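Local coordinates for protein putative isochorismatase hydrolase (PDB 3LQY) that probably acts as a hydrolase of the isochorismatase family, its natural substrate being unknown, at residues V54-H59 / E86-V91. Residues are numbered along the deposited sequence; the frame is centred on the assembly and turned at random.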
loop_
_atom_site.group_PDB
_atom_site.type_symbol
_atom_site.label_atom_id
_atom_site.label_comp_id
_atom_site.label_asym_id
_atom_site.label_seq_id
_atom_site.Cartn_x
_atom_site.Cartn_y
_atom_site.Cartn_z
ATOM N N VAL A 54 -9.691 -0.522 -8.516
ATOM C CA VAL A 54 -8.504 0.102 -7.937
ATOM C C VAL A 54 -8.943 0.990 -6.772
ATOM O O VAL A 54 -9.799 1.877 -6.958
ATOM C CB VAL A 54 -7.757 0.954 -8.971
ATOM C CG1 VAL A 54 -6.556 1.618 -8.336
ATOM C CG2 VAL A 54 -7.315 0.083 -10.118
ATOM N N VAL A 55 -8.387 0.729 -5.578
ATOM C CA VAL A 55 -8.663 1.555 -4.403
ATOM C C VAL A 55 -7.367 2.095 -3.801
ATOM O O VAL A 55 -6.373 1.361 -3.650
ATOM C CB VAL A 55 -9.426 0.820 -3.311
ATOM C CG1 VAL A 55 -9.751 1.762 -2.151
ATOM C CG2 VAL A 55 -10.691 0.189 -3.838
ATOM N N HIS A 56 -7.410 3.383 -3.452
ATOM C CA HIS A 56 -6.267 4.069 -2.849
ATOM C C HIS A 56 -6.498 4.382 -1.382
ATOM O O HIS A 56 -7.627 4.693 -0.945
ATOM C CB HIS A 56 -6.000 5.417 -3.581
ATOM C CG HIS A 56 -5.861 5.286 -5.062
ATOM N ND1 HIS A 56 -4.637 5.184 -5.690
ATOM C CD2 HIS A 56 -6.798 5.243 -6.045
ATOM C CE1 HIS A 56 -4.831 5.114 -7.000
ATOM N NE2 HIS A 56 -6.130 5.126 -7.239
ATOM N N VAL A 57 -5.404 4.387 -0.637
ATOM C CA VAL A 57 -5.458 4.743 0.764
ATOM C C VAL A 57 -4.409 5.820 0.955
ATOM O O VAL A 57 -3.361 5.730 0.372
ATOM C CB VAL A 57 -5.170 3.539 1.648
ATOM C CG1 VAL A 57 -4.987 3.988 3.072
ATOM C CG2 VAL A 57 -6.328 2.492 1.518
ATOM N N ARG A 58 -4.728 6.833 1.751
ATOM C CA ARG A 58 -3.882 7.955 1.978
ATOM C C ARG A 58 -3.949 8.331 3.453
ATOM O O ARG A 58 -5.015 8.320 4.039
ATOM C CB ARG A 58 -4.411 9.116 1.106
ATOM C CG ARG A 58 -3.452 10.171 0.789
ATOM C CD ARG A 58 -3.984 11.190 -0.236
ATOM N NE ARG A 58 -5.104 12.028 0.247
ATOM C CZ ARG A 58 -4.994 13.046 1.097
ATOM N NH1 ARG A 58 -3.807 13.425 1.558
ATOM N NH2 ARG A 58 -6.088 13.732 1.461
ATOM N N HIS A 59 -2.819 8.671 4.049
ATOM C CA HIS A 59 -2.742 9.007 5.481
ATOM C C HIS A 59 -2.532 10.482 5.769
ATOM O O HIS A 59 -1.703 11.135 5.115
ATOM C CB HIS A 59 -1.564 8.252 6.116
ATOM C CG HIS A 59 -1.551 8.310 7.615
ATOM N ND1 HIS A 59 -2.062 7.288 8.382
ATOM C CD2 HIS A 59 -1.121 9.261 8.487
ATOM C CE1 HIS A 59 -1.946 7.599 9.660
ATOM N NE2 HIS A 59 -1.383 8.788 9.756
ATOM N N GLU A 86 -10.541 9.374 -11.802
ATOM C CA GLU A 86 -11.938 9.461 -11.415
ATOM C C GLU A 86 -12.486 8.053 -11.379
ATOM O O GLU A 86 -12.115 7.209 -12.210
ATOM C CB GLU A 86 -12.754 10.355 -12.387
ATOM C CG GLU A 86 -14.209 10.568 -11.934
ATOM C CD GLU A 86 -15.177 9.408 -12.294
ATOM O OE1 GLU A 86 -14.740 8.359 -12.841
ATOM O OE2 GLU A 86 -16.402 9.550 -12.035
ATOM N N GLY A 87 -13.352 7.797 -10.400
ATOM C CA GLY A 87 -13.978 6.490 -10.248
ATOM C C GLY A 87 -13.297 5.673 -9.167
ATOM O O GLY A 87 -13.950 4.859 -8.507
ATOM N N GLU A 88 -11.988 5.895 -8.990
ATOM C CA GLU A 88 -11.174 5.119 -8.060
ATOM C C GLU A 88 -11.244 5.801 -6.703
ATOM O O GLU A 88 -10.836 6.949 -6.573
ATOM C CB GLU A 88 -9.727 5.060 -8.549
ATOM C CG GLU A 88 -9.574 4.588 -9.987
ATOM C CD GLU A 88 -8.092 4.526 -10.421
ATOM O OE1 GLU A 88 -7.256 5.155 -9.736
ATOM O OE2 GLU A 88 -7.785 3.902 -11.469
ATOM N N ALA A 89 -11.806 5.117 -5.715
ATOM C CA ALA A 89 -12.002 5.674 -4.386
ATOM C C ALA A 89 -10.654 5.931 -3.729
ATOM O O ALA A 89 -9.694 5.173 -3.925
ATOM C CB ALA A 89 -12.828 4.701 -3.508
ATOM N N VAL A 90 -10.599 6.991 -2.933
ATOM C CA VAL A 90 -9.436 7.269 -2.103
ATOM C C VAL A 90 -9.879 7.326 -0.651
ATOM O O VAL A 90 -10.712 8.153 -0.286
ATOM C CB VAL A 90 -8.811 8.626 -2.518
ATOM C CG1 VAL A 90 -7.722 9.026 -1.550
ATOM C CG2 VAL A 90 -8.281 8.515 -3.932
ATOM N N VAL A 91 -9.351 6.431 0.174
ATOM C CA VAL A 91 -9.699 6.420 1.573
ATOM C C VAL A 91 -8.668 7.150 2.406
ATOM O O VAL A 91 -7.501 6.753 2.437
ATOM C CB VAL A 91 -9.752 4.963 2.128
ATOM C CG1 VAL A 91 -10.212 4.979 3.582
ATOM C CG2 VAL A 91 -10.671 4.105 1.259
HETATM O O HOH W 1 -12.569 2.484 -6.209
#
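His56 is bonded to three residues of 86-91 in parallel register. Its N donates to Ala89 O (2.9 Å) and its O accepts from Val91 N (2.7 Å), while Arg58 N continues the ladder onto Val91 O (2.9 Å), and Arg58 pairs further along with Lys93. Where the chains diverge towards Val54, a water takes over, donating to Val54 O and accepting from Ala89 N.

The side-chain bond is nearly straight: His56 NE2 donates to Glu88 OE1 at 2.7 Å. The carboxylate oxygen lies in the imidazole plane, yet the donor approaches it from above the carboxylate, the two planes being 31° apart. With CG turned beside its own backbone N (chi1 -53°), the ring is carried back along the strand to Glu88. Gln85 N also binds OE1, and Arg48 forms a salt bridge with OE2, so both carboxylate oxygens are engaged. An alanine in place of Glu88 would probably leave His56 NE2 and the charge of Arg48 without these mates and the imidazole freer to turn.

Apolar contacts are looser. Val90 CG2 reaches His56 CB at 3.9 Å, and on the other face Val91 CG2 meets Val55 CG1 at 4.2 Å.

This is the edge-strand pairing of the parallel sheet in the alpha/beta isochorismatase fold: strand 90-93 is outermost, strand 54-59 separates it from strand 8-13, and Val54 packs on Leu44 and Phe47 of helix 33-49.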